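Local coordinates for beta-hexosaminidase (Neisseria gonorrhoeae, PDB 6JTJ), which is a family 3 glycoside hydrolase that probably removes terminal beta-linked N-acetylglucosamine from peptidoglycan fragments during cell-wall recycling, at residues G45-D50 with D320-C325; L192-Q197 with R245-E250; G305-R310 with D332-G337. All coordinates share one frame; numbering follows the deposited sequence.

Contact 1: G45-D50 with D320-C325; sequences GPVMAD and DIVLVC
Pro46 through Ala49 run alongside Ile321 through Val324 as a parallel pair, a worked example of how a short edge-to-edge pairing can be tight at one end and slack at the other. Three backbone hydrogen bonds hold it: Val322 N to Pro46 O (2.9 Å), Met48 N to Val322 O (2.8 Å) and Val324 N to Met48 O (3.1 Å). The middle one is almost straight, with 175° at the hydrogen.

Side chains close both surfaces of the pair. On one, the methyls Val47 CG2 and Val322 CG2 meet at 3.9 Å as the two side chains cross obliquely. CG2 of Val322 stands between its own backbone N and carbonyl carbon, which also brings it near Pro46 O. On the other surface Met48 and Leu323 run alongside each other with the same heading. With CG anti to the backbone N (chi1 180°) the Met48 chain leads away from the second strand, so it is mainly Met48 CB that makes the contact, touching Leu323 CD1 and Ile321 CG2, each at 4.0 Å. Trp350 of helix 346-352 covers Met48 and Ile321.

Beyond Val324 the fit slackens. The CA atoms of Asp50 and Cys325 stand 5.8 Å apart, and a water hydrogen-bonded to both Asp50 OD1 and Val324 O bridges the two chain segments past the strand ends. The carboxylate turns over the backbone of Cys325, with Asp50 OD2 3.3 Å from Cys325 CA; the same oxygen accepts from Asn326 N and forms a salt bridge with Arg77.

Leu323 reaches within about 4 Å of the bound N-acetylglucosamine, so its face of the pair borders the sugar pocket. A first strand paired in parallel with a last one from far along the chain is how the (beta/alpha)8-type barrel of the family 3 catalytic domain is closed.

Contact 2: L192-Q197 with R245-E250; sequences LALALQ and RIMSRE
Ile246 makes the first touch from helix 242-249, its CG2 methyl lying 3.6 Å from Leu194 CD1. The two side chains cross at about a right angle, and CG2 of Ile246 points anti to its backbone N, which turns this branch toward the leucine while CG1 takes the other direction.

Met247 follows and carries the largest share of the contact. With CG beside the backbone N (chi1 -73°) the chain bends again at both later torsions, which folds the thioether between the helices. There Met247 SD lies 3.7 Å from Leu194 CD2 and 3.8 Å from Ala193 CB, and the side chains of Leu194 and Met247 overlap while running antiparallel. The terminal methyl goes further: Met247 CE comes within 3.5 Å of Gln197 OE1, an oxygen whose polar need is met by Ser207 OG.

Both helices lie on the outside of the alpha/beta barrel. Helix 186-202 leads into strand 208-212, and helix 242-249 belongs to the beta-alpha-beta crossover from that strand to its parallel neighbour 254-257. The local helix axes run 10.3 Å apart and, at 27°, point broadly the same way. Elsewhere on helix 186-202, helix 136-155 packs against Leu192, Ala195 and Leu196.

Glu250, the first residue to leave helical geometry, completes the row in a more exposed position. Its aliphatic CB and CG both lie 3.5 Å from Leu194 CD2, so a carboxylate side chain contributes here through its hydrocarbon part. Alongside, the extended Gln197 side chain brings its NE2 3.3 Å from the backbone O of Glu250, at an angle too poor for a hydrogen bond.

Contact 3: G305-R310 with D332-G337; sequences GGIKER and DELRDG
Two outer helices of the alpha/beta barrel flank strand 321-323 in sequence, and here the first turn of helix 307-317, with Ile307 and Lys308, packs on the last turn of helix 328-335, with Glu333 and Leu334. Ile307 supplies the apolar half. Its CG2 sits between the backbone N and carbonyl carbon, facing the other helix, where it reaches Leu334 CB at 4.0 Å and the Glu333 carboxylate carbon CD at 3.9 Å. Leu334 CD1 in turn rests against CA and CG of Lys308.

Lys308 supplies the polar half on the exposed flank. Its chain stays extended as far as CE and bends only at chi4 (-69°), bringing the ammonium to carbonyls in and just beyond the last turn of helix 328-335. Lys308 NZ donates to Asp336 O at 2.8 Å and to Leu334 O at 3.2 Å, in both cases from above the carbonyl plane. A positive group at this place would be expected to suit the negative end of the helix dipole. A water links Glu333 OE2 (2.8 Å) to Ile307 N, although its 2.5 Å separation from that nitrogen is short enough to make its exact position doubtful.

Within helix 328-335, Arg335 forms a side-on salt bridge with Asp332: NE and NH2 both donate to Asp332 OD1, which lies in the guanidinium plane, 2.7 Å from Arg335 NE.

Contacts 1 and 3 touch, strand layer against helix layer: their centres are 12 Å apart, and Leu334 CD2 packs on Val47 CG2 at 3.9 Å, so the Val47 face of the strand pair meets helix 328-335, which follows strand 321-323 in the chain. Contact 2 lies on the opposite side of the chain's centre, its own centre 25 Å from that of contact 1 and 35 Å from that of contact 3. The side chain of Leu323 in contact 1 is about 4 Å from a bound N-acetylglucosamine, that of Met247 in contact 2 about 14 Å. From the side chain of Asp294, the predicted nucleophile, that of Leu323 is about 7 Å away and that of Ile307 about 10 Å.

Contact 1: G45-D50 with D320-C325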
loop_
_atom_site.group_PDB
_atom_site.type_symbol
_atom_site.label_atom_id
_atom_site.label_comp_id
_atom_site.label_asym_id
_atom_site.label_seq_id
_atom_site.Cartn_x
_atom_site.Cartn_y
_atom_site.Cartn_z
ATOM N N GLY C 45 22.264 -9.249 18.629
ATOM C CA GLY C 45 21.263 -10.308 18.554
ATOM C C GLY C 45 20.513 -10.298 17.241
ATOM O O GLY C 45 20.690 -9.393 16.436
ATOM N N PRO C 46 19.638 -11.290 17.028
ATOM C CA PRO C 46 18.917 -11.424 15.753
ATOM C C PRO C 46 17.563 -10.719 15.688
ATOM O O PRO C 46 16.753 -11.050 14.839
ATOM C CB PRO C 46 18.719 -12.939 15.645
ATOM C CG PRO C 46 18.532 -13.369 17.060
ATOM C CD PRO C 46 19.452 -12.482 17.878
ATOM N N VAL C 47 17.311 -9.764 16.565
ATOM C CA VAL C 47 16.040 -9.051 16.553
ATOM C C VAL C 47 16.309 -7.595 16.270
ATOM O O VAL C 47 17.193 -7.008 16.886
ATOM C CB VAL C 47 15.316 -9.179 17.906
ATOM C CG1 VAL C 47 14.050 -8.338 17.936
ATOM C CG2 VAL C 47 14.984 -10.631 18.196
ATOM N N MET C 48 15.550 -7.015 15.355
ATOM C CA MET C 48 15.592 -5.583 15.121
ATOM C C MET C 48 14.315 -4.996 15.691
ATOM O O MET C 48 13.215 -5.354 15.298
ATOM C CB MET C 48 15.712 -5.269 13.635
ATOM C CG MET C 48 15.750 -3.784 13.311
ATOM S SD MET C 48 16.199 -3.402 11.588
ATOM C CE MET C 48 17.944 -3.067 11.752
ATOM N N ALA C 49 14.464 -4.121 16.667
ATOM C CA ALA C 49 13.311 -3.579 17.370
ATOM C C ALA C 49 13.170 -2.124 16.978
ATOM O O ALA C 49 13.767 -1.700 15.999
ATOM C CB ALA C 49 13.486 -3.756 18.871
ATOM N N ASP C 50 12.377 -1.365 17.723
ATOM C CA ASP C 50 12.229 0.052 17.449
ATOM C C ASP C 50 11.918 0.793 18.739
ATOM O O ASP C 50 11.980 0.222 19.812
ATOM C CB ASP C 50 11.157 0.276 16.381
ATOM C CG ASP C 50 9.775 -0.085 16.850
ATOM O OD1 ASP C 50 9.602 -0.480 18.032
ATOM O OD2 ASP C 50 8.853 0.000 16.007
ATOM N N ASP C 320 17.756 -14.195 8.899
ATOM C CA ASP C 320 18.814 -13.939 9.876
ATOM C C ASP C 320 18.290 -13.105 11.019
ATOM O O ASP C 320 18.657 -13.333 12.181
ATOM C CB ASP C 320 19.966 -13.163 9.234
ATOM C CG ASP C 320 20.699 -13.958 8.199
ATOM O OD1 ASP C 320 21.329 -14.972 8.555
ATOM O OD2 ASP C 320 20.671 -13.569 7.016
ATOM N N ILE C 321 17.455 -12.122 10.694
ATOM C CA ILE C 321 17.068 -11.087 11.620
ATOM C C ILE C 321 15.567 -10.818 11.497
ATOM O O ILE C 321 15.065 -10.647 10.395
ATOM C CB ILE C 321 17.817 -9.788 11.315
ATOM C CG1 ILE C 321 19.313 -9.937 11.607
ATOM C CG2 ILE C 321 17.259 -8.620 12.123
ATOM C CD1 ILE C 321 20.202 -8.939 10.880
ATOM N N VAL C 322 14.861 -10.809 12.620
ATOM C CA VAL C 322 13.431 -10.585 12.606
ATOM C C VAL C 322 13.116 -9.160 13.022
ATOM O O VAL C 322 13.721 -8.621 13.941
ATOM C CB VAL C 322 12.641 -11.593 13.483
ATOM C CG1 VAL C 322 12.782 -13.007 12.944
ATOM C CG2 VAL C 322 13.067 -11.551 14.942
ATOM N N LEU C 323 12.166 -8.570 12.321
ATOM C CA LEU C 323 11.717 -7.223 12.589
ATOM C C LEU C 323 10.454 -7.267 13.425
ATOM O O LEU C 323 9.525 -7.987 13.083
ATOM C CB LEU C 323 11.388 -6.493 11.292
ATOM C CG LEU C 323 12.466 -5.583 10.738
ATOM C CD1 LEU C 323 13.681 -6.416 10.360
ATOM C CD2 LEU C 323 11.940 -4.791 9.539
ATOM N N VAL C 324 10.430 -6.503 14.512
ATOM C CA VAL C 324 9.260 -6.415 15.381
ATOM C C VAL C 324 9.025 -4.956 15.673
ATOM O O VAL C 324 9.682 -4.390 16.527
ATOM C CB VAL C 324 9.468 -7.198 16.691
ATOM C CG1 VAL C 324 8.166 -7.283 17.480
ATOM C CG2 VAL C 324 9.981 -8.605 16.406
ATOM N N CYS C 325 8.103 -4.353 14.929
ATOM C CA CYS C 325 7.894 -2.927 14.949
ATOM C C CYS C 325 6.599 -2.523 15.637
ATOM O O CYS C 325 5.601 -3.219 15.576
ATOM C CB CYS C 325 7.877 -2.400 13.515
ATOM S SG CYS C 325 9.336 -2.893 12.561
HETATM O O HOH W 1 8.547 -2.928 18.559
#

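Contact 2: L192-Q197 with R245-E250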
loop_
_atom_site.group_PDB
_atom_site.type_symbol
_atom_site.label_atom_id
_atom_site.label_comp_id
_atom_site.label_asym_id
_atom_site.label_seq_id
_atom_site.Cartn_x
_atom_site.Cartn_y
_atom_site.Cartn_z
ATOM N N LEU C 192 19.783 0.833 -12.917
ATOM C CA LEU C 192 19.548 1.991 -12.055
ATOM C C LEU C 192 19.842 1.650 -10.608
ATOM O O LEU C 192 20.402 2.455 -9.860
ATOM C CB LEU C 192 18.111 2.500 -12.217
ATOM C CG LEU C 192 17.852 3.072 -13.619
ATOM C CD1 LEU C 192 16.362 3.230 -13.888
ATOM C CD2 LEU C 192 18.572 4.409 -13.758
ATOM N N ALA C 193 19.473 0.441 -10.207
ATOM C CA ALA C 193 19.728 -0.001 -8.835
ATOM C C ALA C 193 21.233 -0.039 -8.550
ATOM O O ALA C 193 21.676 0.427 -7.511
ATOM C CB ALA C 193 19.098 -1.378 -8.611
ATOM N N LEU C 194 22.002 -0.620 -9.461
ATOM C CA LEU C 194 23.458 -0.691 -9.299
ATOM C C LEU C 194 24.104 0.682 -9.198
ATOM O O LEU C 194 24.987 0.918 -8.366
ATOM C CB LEU C 194 24.085 -1.471 -10.454
ATOM C CG LEU C 194 23.808 -2.969 -10.475
ATOM C CD1 LEU C 194 24.179 -3.560 -11.834
ATOM C CD2 LEU C 194 24.576 -3.677 -9.366
ATOM N N ALA C 195 23.603 1.623 -9.992
ATOM C CA ALA C 195 24.085 3.007 -9.923
ATOM C C ALA C 195 23.702 3.668 -8.620
ATOM O O ALA C 195 24.492 4.431 -8.017
ATOM C CB ALA C 195 23.533 3.811 -11.097
ATOM N N LEU C 196 22.471 3.432 -8.172
ATOM C CA LEU C 196 22.069 3.978 -6.873
ATOM C C LEU C 196 22.976 3.402 -5.794
ATOM O O LEU C 196 23.405 4.117 -4.885
ATOM C CB LEU C 196 20.607 3.629 -6.563
ATOM C CG LEU C 196 20.073 4.284 -5.278
ATOM C CD1 LEU C 196 19.443 5.638 -5.560
ATOM C CD2 LEU C 196 19.050 3.385 -4.614
ATOM N N GLN C 197 23.230 2.100 -5.881
ATOM C CA GLN C 197 24.042 1.390 -4.878
ATOM C C GLN C 197 25.447 2.006 -4.734
ATOM O O GLN C 197 25.930 2.207 -3.621
ATOM C CB GLN C 197 24.121 -0.102 -5.236
ATOM C CG GLN C 197 25.048 -0.925 -4.347
ATOM C CD GLN C 197 24.878 -2.412 -4.552
ATOM O OE1 GLN C 197 24.227 -3.087 -3.749
ATOM N NE2 GLN C 197 25.408 -2.930 -5.660
ATOM N N ARG C 245 19.470 -11.116 -8.512
ATOM C CA ARG C 245 20.711 -11.843 -8.820
ATOM C C ARG C 245 21.884 -10.917 -9.038
ATOM O O ARG C 245 22.959 -11.100 -8.466
ATOM C CB ARG C 245 20.555 -12.687 -10.074
ATOM C CG ARG C 245 19.772 -13.956 -9.862
ATOM C CD ARG C 245 19.985 -14.801 -11.112
ATOM N NE ARG C 245 20.186 -16.250 -10.817
ATOM C CZ ARG C 245 19.259 -17.077 -10.330
ATOM N NH1 ARG C 245 18.037 -16.640 -10.108
ATOM N NH2 ARG C 245 19.557 -18.355 -10.079
ATOM N N ILE C 246 21.655 -9.901 -9.858
ATOM C CA ILE C 246 22.708 -8.985 -10.245
ATOM C C ILE C 246 23.165 -8.160 -9.034
ATOM O O ILE C 246 24.367 -7.972 -8.821
ATOM C CB ILE C 246 22.225 -8.091 -11.403
ATOM C CG1 ILE C 246 21.994 -8.959 -12.656
ATOM C CG2 ILE C 246 23.231 -6.997 -11.695
ATOM C CD1 ILE C 246 21.218 -8.283 -13.794
ATOM N N MET C 247 22.213 -7.652 -8.251
ATOM C CA MET C 247 22.564 -6.879 -7.044
ATOM C C MET C 247 23.309 -7.734 -6.025
ATOM O O MET C 247 24.272 -7.270 -5.408
ATOM C CB MET C 247 21.327 -6.283 -6.428
ATOM C CG MET C 247 20.767 -5.126 -7.230
ATOM S SD MET C 247 21.717 -3.628 -6.951
ATOM C CE MET C 247 21.115 -3.107 -5.357
ATOM N N SER C 248 22.877 -8.984 -5.872
ATOM C CA SER C 248 23.558 -9.926 -5.014
ATOM C C SER C 248 25.017 -10.068 -5.445
ATOM O O SER C 248 25.920 -9.943 -4.638
ATOM C CB SER C 248 22.864 -11.291 -5.053
ATOM O OG SER C 248 23.526 -12.214 -4.205
ATOM N N ARG C 249 25.231 -10.324 -6.730
ATOM C CA ARG C 249 26.580 -10.458 -7.278
ATOM C C ARG C 249 27.424 -9.240 -7.001
ATOM O O ARG C 249 28.594 -9.360 -6.699
ATOM C CB ARG C 249 26.531 -10.655 -8.784
ATOM C CG ARG C 249 27.615 -11.581 -9.290
ATOM C CD ARG C 249 28.163 -11.174 -10.647
ATOM N NE ARG C 249 27.123 -10.906 -11.639
ATOM C CZ ARG C 249 26.933 -9.752 -12.290
ATOM N NH1 ARG C 249 27.704 -8.689 -12.076
ATOM N NH2 ARG C 249 25.939 -9.660 -13.175
ATOM N N GLU C 250 26.816 -8.059 -7.065
ATOM C CA GLU C 250 27.538 -6.809 -6.873
ATOM C C GLU C 250 27.568 -6.281 -5.454
ATOM O O GLU C 250 27.826 -5.091 -5.242
ATOM C CB GLU C 250 26.968 -5.746 -7.814
ATOM C CG GLU C 250 27.123 -6.113 -9.287
ATOM C CD GLU C 250 28.571 -6.253 -9.702
ATOM O OE1 GLU C 250 29.373 -5.375 -9.315
ATOM O OE2 GLU C 250 28.906 -7.260 -10.368
#

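Contact 3: G305-R310 with D332-G337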
loop_
_atom_site.group_PDB
_atom_site.type_symbol
_atom_site.label_atom_id
_atom_site.label_comp_id
_atom_site.label_asym_id
_atom_site.label_seq_id
_atom_site.Cartn_x
_atom_site.Cartn_y
_atom_site.Cartn_z
ATOM N N GLY C 305 -1.212 -16.373 17.640
ATOM C CA GLY C 305 -0.407 -17.576 17.320
ATOM C C GLY C 305 0.957 -17.509 18.025
ATOM O O GLY C 305 1.690 -18.512 18.154
ATOM N N GLY C 306 1.299 -16.289 18.444
ATOM C CA GLY C 306 2.390 -15.992 19.366
ATOM C C GLY C 306 3.647 -15.525 18.704
ATOM O O GLY C 306 4.081 -16.139 17.754
ATOM N N ILE C 307 4.251 -14.469 19.252
ATOM C CA ILE C 307 5.433 -13.873 18.648
ATOM C C ILE C 307 6.622 -14.830 18.625
ATOM O O ILE C 307 7.325 -14.912 17.610
ATOM C CB ILE C 307 5.817 -12.549 19.326
ATOM C CG1 ILE C 307 6.931 -11.848 18.546
ATOM C CG2 ILE C 307 6.226 -12.755 20.783
ATOM C CD1 ILE C 307 6.508 -11.348 17.178
ATOM N N LYS C 308 6.806 -15.593 19.705
ATOM C CA LYS C 308 7.891 -16.567 19.777
ATOM C C LYS C 308 7.772 -17.563 18.648
ATOM O O LYS C 308 8.769 -17.906 18.013
ATOM C CB LYS C 308 7.895 -17.318 21.113
ATOM C CG LYS C 308 8.392 -16.489 22.285
ATOM C CD LYS C 308 8.302 -17.268 23.598
ATOM C CE LYS C 308 8.905 -16.502 24.767
ATOM N NZ LYS C 308 10.397 -16.368 24.661
ATOM N N GLU C 309 6.560 -18.041 18.406
ATOM C CA GLU C 309 6.350 -19.019 17.357
ATOM C C GLU C 309 6.582 -18.396 15.970
ATOM O O GLU C 309 7.179 -19.029 15.105
ATOM C CB GLU C 309 4.948 -19.641 17.483
ATOM C CG GLU C 309 4.573 -20.638 16.401
ATOM C CD GLU C 309 5.483 -21.855 16.331
ATOM O OE1 GLU C 309 6.259 -22.121 17.271
ATOM O OE2 GLU C 309 5.422 -22.569 15.297
ATOM N N ARG C 310 6.089 -17.174 15.783
ATOM C CA ARG C 310 6.210 -16.455 14.506
ATOM C C ARG C 310 7.698 -16.202 14.172
ATOM O O ARG C 310 8.146 -16.477 13.051
ATOM C CB ARG C 310 5.339 -15.163 14.484
ATOM C CG ARG C 310 4.045 -15.430 13.766
ATOM C CD ARG C 310 3.122 -14.253 13.647
ATOM N NE ARG C 310 2.267 -14.030 14.815
ATOM C CZ ARG C 310 2.334 -13.039 15.718
ATOM N NH1 ARG C 310 1.440 -13.021 16.706
ATOM N NH2 ARG C 310 3.255 -12.071 15.667
ATOM N N ASP C 332 9.282 -7.544 24.279
ATOM C CA ASP C 332 9.496 -7.999 25.660
ATOM C C ASP C 332 9.133 -9.446 25.837
ATOM O O ASP C 332 9.896 -10.222 26.432
ATOM C CB ASP C 332 8.723 -7.133 26.639
ATOM C CG ASP C 332 9.366 -5.794 26.828
ATOM O OD1 ASP C 332 10.579 -5.673 26.527
ATOM O OD2 ASP C 332 8.676 -4.848 27.258
ATOM N N GLU C 333 7.997 -9.824 25.270
ATOM C CA GLU C 333 7.572 -11.211 25.286
ATOM C C GLU C 333 8.579 -12.116 24.569
ATOM O O GLU C 333 8.946 -13.168 25.071
ATOM C CB GLU C 333 6.191 -11.327 24.638
ATOM C CG GLU C 333 5.557 -12.698 24.767
ATOM C CD GLU C 333 4.203 -12.788 24.093
ATOM O OE1 GLU C 333 3.491 -11.755 24.021
ATOM O OE2 GLU C 333 3.845 -13.902 23.653
ATOM N N LEU C 334 9.008 -11.707 23.379
ATOM C CA LEU C 334 9.920 -12.527 22.587
ATOM C C LEU C 334 11.261 -12.724 23.289
ATOM O O LEU C 334 11.779 -13.837 23.326
ATOM C CB LEU C 334 10.145 -11.895 21.208
ATOM C CG LEU C 334 11.172 -12.557 20.293
ATOM C CD1 LEU C 334 10.783 -13.990 19.959
ATOM C CD2 LEU C 334 11.337 -11.729 19.028
ATOM N N ARG C 335 11.820 -11.643 23.826
ATOM C CA ARG C 335 13.170 -11.705 24.396
ATOM C C ARG C 335 13.257 -12.474 25.718
ATOM O O ARG C 335 14.315 -12.983 26.069
ATOM C CB ARG C 335 13.754 -10.308 24.563
ATOM C CG ARG C 335 13.136 -9.472 25.656
ATOM C CD ARG C 335 13.474 -8.019 25.420
ATOM N NE ARG C 335 12.898 -7.131 26.422
ATOM C CZ ARG C 335 13.469 -6.805 27.576
ATOM N NH1 ARG C 335 14.657 -7.289 27.914
ATOM N NH2 ARG C 335 12.842 -5.979 28.401
ATOM N N ASP C 336 12.140 -12.569 26.437
ATOM C CA ASP C 336 12.108 -13.258 27.721
ATOM C C ASP C 336 12.301 -14.760 27.561
ATOM O O ASP C 336 11.420 -15.457 27.046
ATOM C CB ASP C 336 10.782 -12.979 28.429
ATOM C CG ASP C 336 10.696 -13.660 29.767
ATOM O OD1 ASP C 336 11.578 -13.414 30.611
ATOM O OD2 ASP C 336 9.759 -14.452 29.972
ATOM N N GLY C 337 13.449 -15.257 28.009
ATOM C CA GLY C 337 13.788 -16.671 27.865
ATOM C C GLY C 337 14.140 -17.060 26.446
ATOM O O GLY C 337 14.049 -18.227 26.075
HETATM O O HOH W 2 2.893 -13.510 21.098
#